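PDB 4GS3: single-stranded DNA-binding protein from Thermoanaerobacter tengcongensis, which probably binds single-stranded DNA through the oligonucleotide/oligosaccharide-binding (OB) domain that makes up this N-terminal piece of a longer, PriB-like primosomal protein. Local coordinates for residues 25-30 against 35-40; 14-19 against 52-57. All blocks are in the same frame, centred on the assembly; numbering follows the deposited sequence.

Contact 1: 25-30 against 35-40; sequences EFSHEL and FFNFIL
Phe35, Phe36 and Asn37 of 35-40 meet Glu25 to His28 and Leu30 in an antiparallel beta hairpin on the surface of the OB fold. Past the Phe26-Phe36 pair the register slips by one residue, consistent with a beta bulge at Ser27 and His28. Phe35 N donates to His28 O (3.1 Å), while Phe35 O takes a nearly straight bond from Ser27 N (2.8 Å, 171° at the hydrogen). The Phe35 ring meets His28 O at its edge, and its CE1 lies 3.8 Å from Leu30 CB. On the other face of the hairpin Phe36 pairs with Phe26 in a T-shaped stack: the edge of Phe26 points at the face of Phe36, with ring centroids 5.9 Å apart and planes at 76°. With CG anti to its carbonyl carbon (chi1 -63°), the Phe36 ring swings beside the opposite backbone, CD2 coming to 3.6 Å from Phe26 N. Were Phe36 an alanine, the edge of Phe26 would probably lose the ring face it points at, leaving Phe26 freer to turn. Asn37 then exchanges two backbone bonds with Glu25, N to O and O to N, each 2.9 Å. Its side-chain OD1 is held by Thr55 OG1 on strand 49-57, and ND2 donates to a water (2.9 Å from ND2) that in turn donates to Phe26 O.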
loop_
_atom_site.group_PDB
_atom_site.type_symbol
_atom_site.label_atom_id
_atom_site.label_comp_id
_atom_site.label_asym_id
_atom_site.label_seq_id
_atom_site.Cartn_x
_atom_site.Cartn_y
_atom_site.Cartn_z
ATOM N N GLU A 25 0.688 -4.822 8.589
ATOM C CA GLU A 25 1.236 -5.998 9.252
ATOM C C GLU A 25 2.710 -5.956 8.985
ATOM O O GLU A 25 3.139 -5.834 7.829
ATOM C CB GLU A 25 0.547 -7.257 8.729
ATOM C CG GLU A 25 -0.916 -7.321 9.197
ATOM C CD GLU A 25 -1.875 -8.451 8.911
ATOM O OE1 GLU A 25 -1.318 -9.449 8.337
ATOM O OE2 GLU A 25 -3.151 -8.467 9.231
ATOM N N PHE A 26 3.489 -6.039 10.009
ATOM C CA PHE A 26 4.934 -6.034 9.866
ATOM C C PHE A 26 5.327 -7.185 8.990
ATOM O O PHE A 26 4.890 -8.318 9.224
ATOM C CB PHE A 26 5.510 -6.110 11.299
ATOM C CG PHE A 26 7.011 -6.237 11.242
ATOM C CD1 PHE A 26 7.792 -5.114 10.975
ATOM C CD2 PHE A 26 7.624 -7.444 11.426
ATOM C CE1 PHE A 26 9.151 -5.234 10.925
ATOM C CE2 PHE A 26 9.010 -7.548 11.403
ATOM C CZ PHE A 26 9.799 -6.446 11.158
ATOM N N SER A 27 6.151 -6.926 7.976
ATOM C CA SER A 27 6.671 -8.088 7.260
ATOM C C SER A 27 8.065 -8.398 7.810
ATOM O O SER A 27 8.288 -9.426 8.445
ATOM C CB SER A 27 6.774 -7.860 5.762
ATOM O OG SER A 27 7.391 -6.630 5.459
ATOM N N HIS A 28 8.963 -7.445 7.560
ATOM C CA HIS A 28 10.285 -7.673 8.130
ATOM C C HIS A 28 11.136 -6.447 7.854
ATOM O O HIS A 28 10.627 -5.388 7.438
ATOM C CB HIS A 28 10.887 -8.955 7.550
ATOM C CG HIS A 28 11.170 -8.711 6.101
ATOM N ND1 HIS A 28 10.197 -8.207 5.289
ATOM C CD2 HIS A 28 12.268 -8.885 5.341
ATOM C CE1 HIS A 28 10.681 -8.079 4.074
ATOM N NE2 HIS A 28 11.941 -8.474 4.059
ATOM N N GLU A 29 12.430 -6.608 8.117
ATOM C CA GLU A 29 13.304 -5.459 8.082
ATOM C C GLU A 29 14.417 -5.605 7.074
ATOM O O GLU A 29 14.848 -6.685 6.723
ATOM C CB GLU A 29 14.078 -5.259 9.381
ATOM C CG GLU A 29 13.284 -4.671 10.540
ATOM C CD GLU A 29 14.126 -4.731 11.804
ATOM O OE1 GLU A 29 13.699 -4.094 12.789
ATOM O OE2 GLU A 29 15.175 -5.422 11.725
ATOM N N LEU A 30 14.859 -4.419 6.728
ATOM C CA LEU A 30 15.999 -4.359 5.841
ATOM C C LEU A 30 17.070 -3.561 6.524
ATOM O O LEU A 30 16.827 -2.374 6.458
ATOM C CB LEU A 30 15.680 -3.542 4.560
ATOM C CG LEU A 30 16.985 -3.261 3.800
ATOM C CD1 LEU A 30 17.405 -4.597 3.183
ATOM C CD2 LEU A 30 16.906 -2.123 2.812
ATOM N N PHE A 35 9.306 -2.646 7.161
ATOM C CA PHE A 35 8.342 -2.700 6.108
ATOM C C PHE A 35 7.060 -3.384 6.610
ATOM O O PHE A 35 7.082 -4.328 7.403
ATOM C CB PHE A 35 8.894 -3.398 4.844
ATOM C CG PHE A 35 9.970 -2.568 4.164
ATOM C CD1 PHE A 35 11.272 -2.617 4.669
ATOM C CD2 PHE A 35 9.663 -1.763 3.083
ATOM C CE1 PHE A 35 12.253 -1.866 4.062
ATOM C CE2 PHE A 35 10.668 -1.016 2.505
ATOM C CZ PHE A 35 11.945 -1.045 3.003
ATOM N N PHE A 36 5.965 -2.887 6.045
ATOM C CA PHE A 36 4.637 -3.343 6.379
ATOM C C PHE A 36 3.859 -3.663 5.093
ATOM O O PHE A 36 4.041 -2.981 4.085
ATOM C CB PHE A 36 3.886 -2.279 7.121
ATOM C CG PHE A 36 4.535 -1.932 8.446
ATOM C CD1 PHE A 36 5.606 -1.051 8.462
ATOM C CD2 PHE A 36 4.107 -2.502 9.592
ATOM C CE1 PHE A 36 6.226 -0.743 9.643
ATOM C CE2 PHE A 36 4.710 -2.160 10.813
ATOM C CZ PHE A 36 5.762 -1.295 10.821
ATOM N N ASN A 37 3.012 -4.648 5.166
ATOM C CA ASN A 37 2.094 -4.983 4.100
ATOM C C ASN A 37 0.671 -4.689 4.540
ATOM O O ASN A 37 0.336 -4.854 5.718
ATOM C CB ASN A 37 2.165 -6.506 3.843
ATOM C CG ASN A 37 3.463 -6.980 3.260
ATOM O OD1 ASN A 37 4.051 -6.377 2.369
ATOM N ND2 ASN A 37 3.924 -8.114 3.747
ATOM N N PHE A 38 -0.200 -4.305 3.605
ATOM C CA PHE A 38 -1.608 -4.161 3.890
ATOM C C PHE A 38 -2.375 -4.286 2.575
ATOM O O PHE A 38 -1.802 -4.151 1.502
ATOM C CB PHE A 38 -1.943 -2.861 4.605
ATOM C CG PHE A 38 -1.740 -1.605 3.830
ATOM C CD1 PHE A 38 -0.500 -0.997 3.755
ATOM C CD2 PHE A 38 -2.797 -1.002 3.179
ATOM C CE1 PHE A 38 -0.312 0.190 3.096
ATOM C CE2 PHE A 38 -2.621 0.195 2.508
ATOM C CZ PHE A 38 -1.374 0.787 2.487
ATOM N N ILE A 39 -3.689 -4.480 2.671
ATOM C CA ILE A 39 -4.554 -4.510 1.512
ATOM C C ILE A 39 -5.334 -3.219 1.397
ATOM O O ILE A 39 -5.869 -2.717 2.390
ATOM C CB ILE A 39 -5.536 -5.697 1.646
ATOM C CG1 ILE A 39 -4.773 -7.025 1.769
ATOM C CG2 ILE A 39 -6.551 -5.717 0.492
ATOM C CD1 ILE A 39 -3.806 -7.317 0.657
ATOM N N LEU A 40 -5.391 -2.691 0.179
ATOM C CA LEU A 40 -6.150 -1.496 -0.154
ATOM C C LEU A 40 -7.399 -1.910 -0.914
ATOM O O LEU A 40 -7.300 -2.659 -1.896
ATOM C CB LEU A 40 -5.276 -0.556 -1.009
ATOM C CG LEU A 40 -5.819 0.859 -1.176
ATOM C CD1 LEU A 40 -5.615 1.652 0.093
ATOM C CD2 LEU A 40 -5.166 1.528 -2.380
HETATM O O HOH W 1 3.361 -8.824 6.513
#

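Contact 2: 14-19 against 52-57; sequences VTLVGK and LPITIS
A purely apolar contact close to the centre of the domain joins Leu16 of 14-19 to Leu52 and Ile54 of 52-57, on two strands that are not neighbours in the sheet. Strand 33-43 runs between them and pairs with both, and no hydrogen bond links 14-19 to 52-57. Even the nearest alpha carbons, Leu16 CA and Leu52 CA, are 9.2 Å apart, so methyl groups alone bridge the gap. Leu16 reaches across with both branches. Its CD2 lies 3.7 Å from Leu52 CD1, and its CD1 is 3.9 Å from that same Leu52 CD1, which therefore sits against the fork of Leu16 as the two side chains meet at a slant. Leu16 CD1 also touches Ile54 CD1 at 3.8 Å, the Leu16 and Ile54 side chains running antiparallel past one another. These residues point into the beta barrel of the OB fold, where the curl of the sheet brings strands 14-20 and 49-57, one strand apart, to lean their side chains on each other. The backbone of Leu16 pairs with Ile74 on strand 71-82, that of Leu52 with Leu40. Leu40, on the strand between, packs on both Leu16 and Ile54, and Phe38 and Val97 add to the wall round Ile54. Ile54 is the buried member of the trio. Its CG1 stands anti to the carbonyl carbon with chi1 at -44°, and the following turn (chi2 -60°) sets CD1 against Leu16.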
loop_
_atom_site.group_PDB
_atom_site.type_symbol
_atom_site.label_atom_id
_atom_site.label_comp_id
_atom_site.label_asym_id
_atom_site.label_seq_id
_atom_site.Cartn_x
_atom_site.Cartn_y
_atom_site.Cartn_z
ATOM N N VAL A 14 2.143 2.759 -10.681
ATOM C CA VAL A 14 0.802 2.427 -10.231
ATOM C C VAL A 14 0.287 3.593 -9.399
ATOM O O VAL A 14 0.986 4.050 -8.502
ATOM C CB VAL A 14 0.824 1.167 -9.320
ATOM C CG1 VAL A 14 -0.626 0.829 -8.877
ATOM C CG2 VAL A 14 1.458 -0.003 -10.053
ATOM N N THR A 15 -0.914 4.065 -9.696
ATOM C CA THR A 15 -1.597 5.066 -8.845
ATOM C C THR A 15 -2.916 4.457 -8.413
ATOM O O THR A 15 -3.701 3.991 -9.252
ATOM C CB THR A 15 -1.786 6.386 -9.575
ATOM O OG1 THR A 15 -0.511 6.904 -9.953
ATOM C CG2 THR A 15 -2.461 7.394 -8.639
ATOM N N LEU A 16 -3.180 4.520 -7.103
ATOM C CA LEU A 16 -4.403 3.977 -6.511
ATOM C C LEU A 16 -4.985 4.988 -5.546
ATOM O O LEU A 16 -4.230 5.637 -4.797
ATOM C CB LEU A 16 -4.109 2.702 -5.731
ATOM C CG LEU A 16 -3.462 1.559 -6.538
ATOM C CD1 LEU A 16 -3.037 0.463 -5.601
ATOM C CD2 LEU A 16 -4.394 1.011 -7.607
ATOM N N VAL A 17 -6.305 5.081 -5.501
ATOM C CA VAL A 17 -7.005 5.815 -4.444
ATOM C C VAL A 17 -7.988 4.854 -3.842
ATOM O O VAL A 17 -8.851 4.304 -4.537
ATOM C CB VAL A 17 -7.721 7.054 -4.980
ATOM C CG1 VAL A 17 -8.398 7.761 -3.793
ATOM C CG2 VAL A 17 -6.772 7.999 -5.696
ATOM N N GLY A 18 -7.889 4.604 -2.544
ATOM C CA GLY A 18 -8.810 3.698 -1.888
ATOM C C GLY A 18 -8.636 3.713 -0.382
ATOM O O GLY A 18 -8.044 4.662 0.171
ATOM N N LYS A 19 -9.174 2.703 0.273
ATOM C CA LYS A 19 -9.193 2.656 1.720
ATOM C C LYS A 19 -8.392 1.490 2.241
ATOM O O LYS A 19 -8.405 0.382 1.702
ATOM C CB LYS A 19 -10.633 2.531 2.250
ATOM C CG LYS A 19 -11.381 3.872 2.101
ATOM C CD LYS A 19 -12.755 3.892 2.633
ATOM C CE LYS A 19 -13.508 5.168 2.257
ATOM N NZ LYS A 19 -14.697 5.220 3.155
ATOM N N LEU A 52 -6.102 -4.912 -3.239
ATOM C CA LEU A 52 -4.784 -4.799 -3.819
ATOM C C LEU A 52 -3.707 -4.769 -2.750
ATOM O O LEU A 52 -3.850 -4.102 -1.736
ATOM C CB LEU A 52 -4.676 -3.566 -4.710
ATOM C CG LEU A 52 -5.741 -3.524 -5.793
ATOM C CD1 LEU A 52 -5.678 -2.288 -6.619
ATOM C CD2 LEU A 52 -5.678 -4.733 -6.721
ATOM N N PRO A 53 -2.615 -5.493 -2.978
ATOM C CA PRO A 53 -1.526 -5.569 -1.982
ATOM C C PRO A 53 -0.597 -4.383 -2.066
ATOM O O PRO A 53 -0.121 -4.013 -3.148
ATOM C CB PRO A 53 -0.799 -6.826 -2.419
ATOM C CG PRO A 53 -0.946 -6.827 -3.932
ATOM C CD PRO A 53 -2.344 -6.335 -4.146
ATOM N N ILE A 54 -0.334 -3.782 -0.911
ATOM C CA ILE A 54 0.577 -2.673 -0.779
ATOM C C ILE A 54 1.713 -3.070 0.190
ATOM O O ILE A 54 1.462 -3.734 1.194
ATOM C CB ILE A 54 -0.116 -1.410 -0.227
ATOM C CG1 ILE A 54 -1.478 -1.135 -0.880
ATOM C CG2 ILE A 54 0.793 -0.211 -0.326
ATOM C CD1 ILE A 54 -1.473 -0.909 -2.372
ATOM N N THR A 55 2.907 -2.592 -0.088
ATOM C CA THR A 55 4.050 -2.679 0.815
ATOM C C THR A 55 4.575 -1.288 1.029
ATOM O O THR A 55 4.739 -0.547 0.052
ATOM C CB THR A 55 5.132 -3.603 0.272
ATOM O OG1 THR A 55 4.591 -4.927 0.154
ATOM C CG2 THR A 55 6.398 -3.597 1.143
ATOM N N ILE A 56 4.833 -0.931 2.273
ATOM C CA ILE A 56 5.301 0.385 2.571
ATOM C C ILE A 56 6.331 0.359 3.675
ATOM O O ILE A 56 6.221 -0.365 4.672
ATOM C CB ILE A 56 4.083 1.262 2.936
ATOM C CG1 ILE A 56 4.491 2.721 3.039
ATOM C CG2 ILE A 56 3.359 0.793 4.209
ATOM C CD1 ILE A 56 3.292 3.669 2.846
ATOM N N SER A 57 7.348 1.203 3.501
ATOM C CA SER A 57 8.359 1.466 4.505
ATOM C C SER A 57 7.818 2.401 5.575
ATOM O O SER A 57 7.106 3.340 5.276
ATOM C CB SER A 57 9.534 2.181 3.880
ATOM O OG SER A 57 10.438 2.575 4.896
#

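The centres of the two contacts lie about 12 Å apart in one curled sheet. Along the chain the order is 14-19, 25-30, 35-40, 52-57, so contact 2 brackets the whole hairpin of contact 1. Strand 33-43 connects them, pairing with 25-30 at one end and with both 14-20 and 49-57 along the barrel. Segment 35-40 touches both segments of contact 2: Leu40 N lies 2.8 Å from Leu52 O, a probable hydrogen bond, Phe35 CE2 packs 3.7 Å from Ser57 CB, and Leu40 CD1 packs 3.5 Å from Lys19 O. Strand 33-43 thus carries a surface hairpin at one end and lines the apolar barrel interior at the other, within one OB domain.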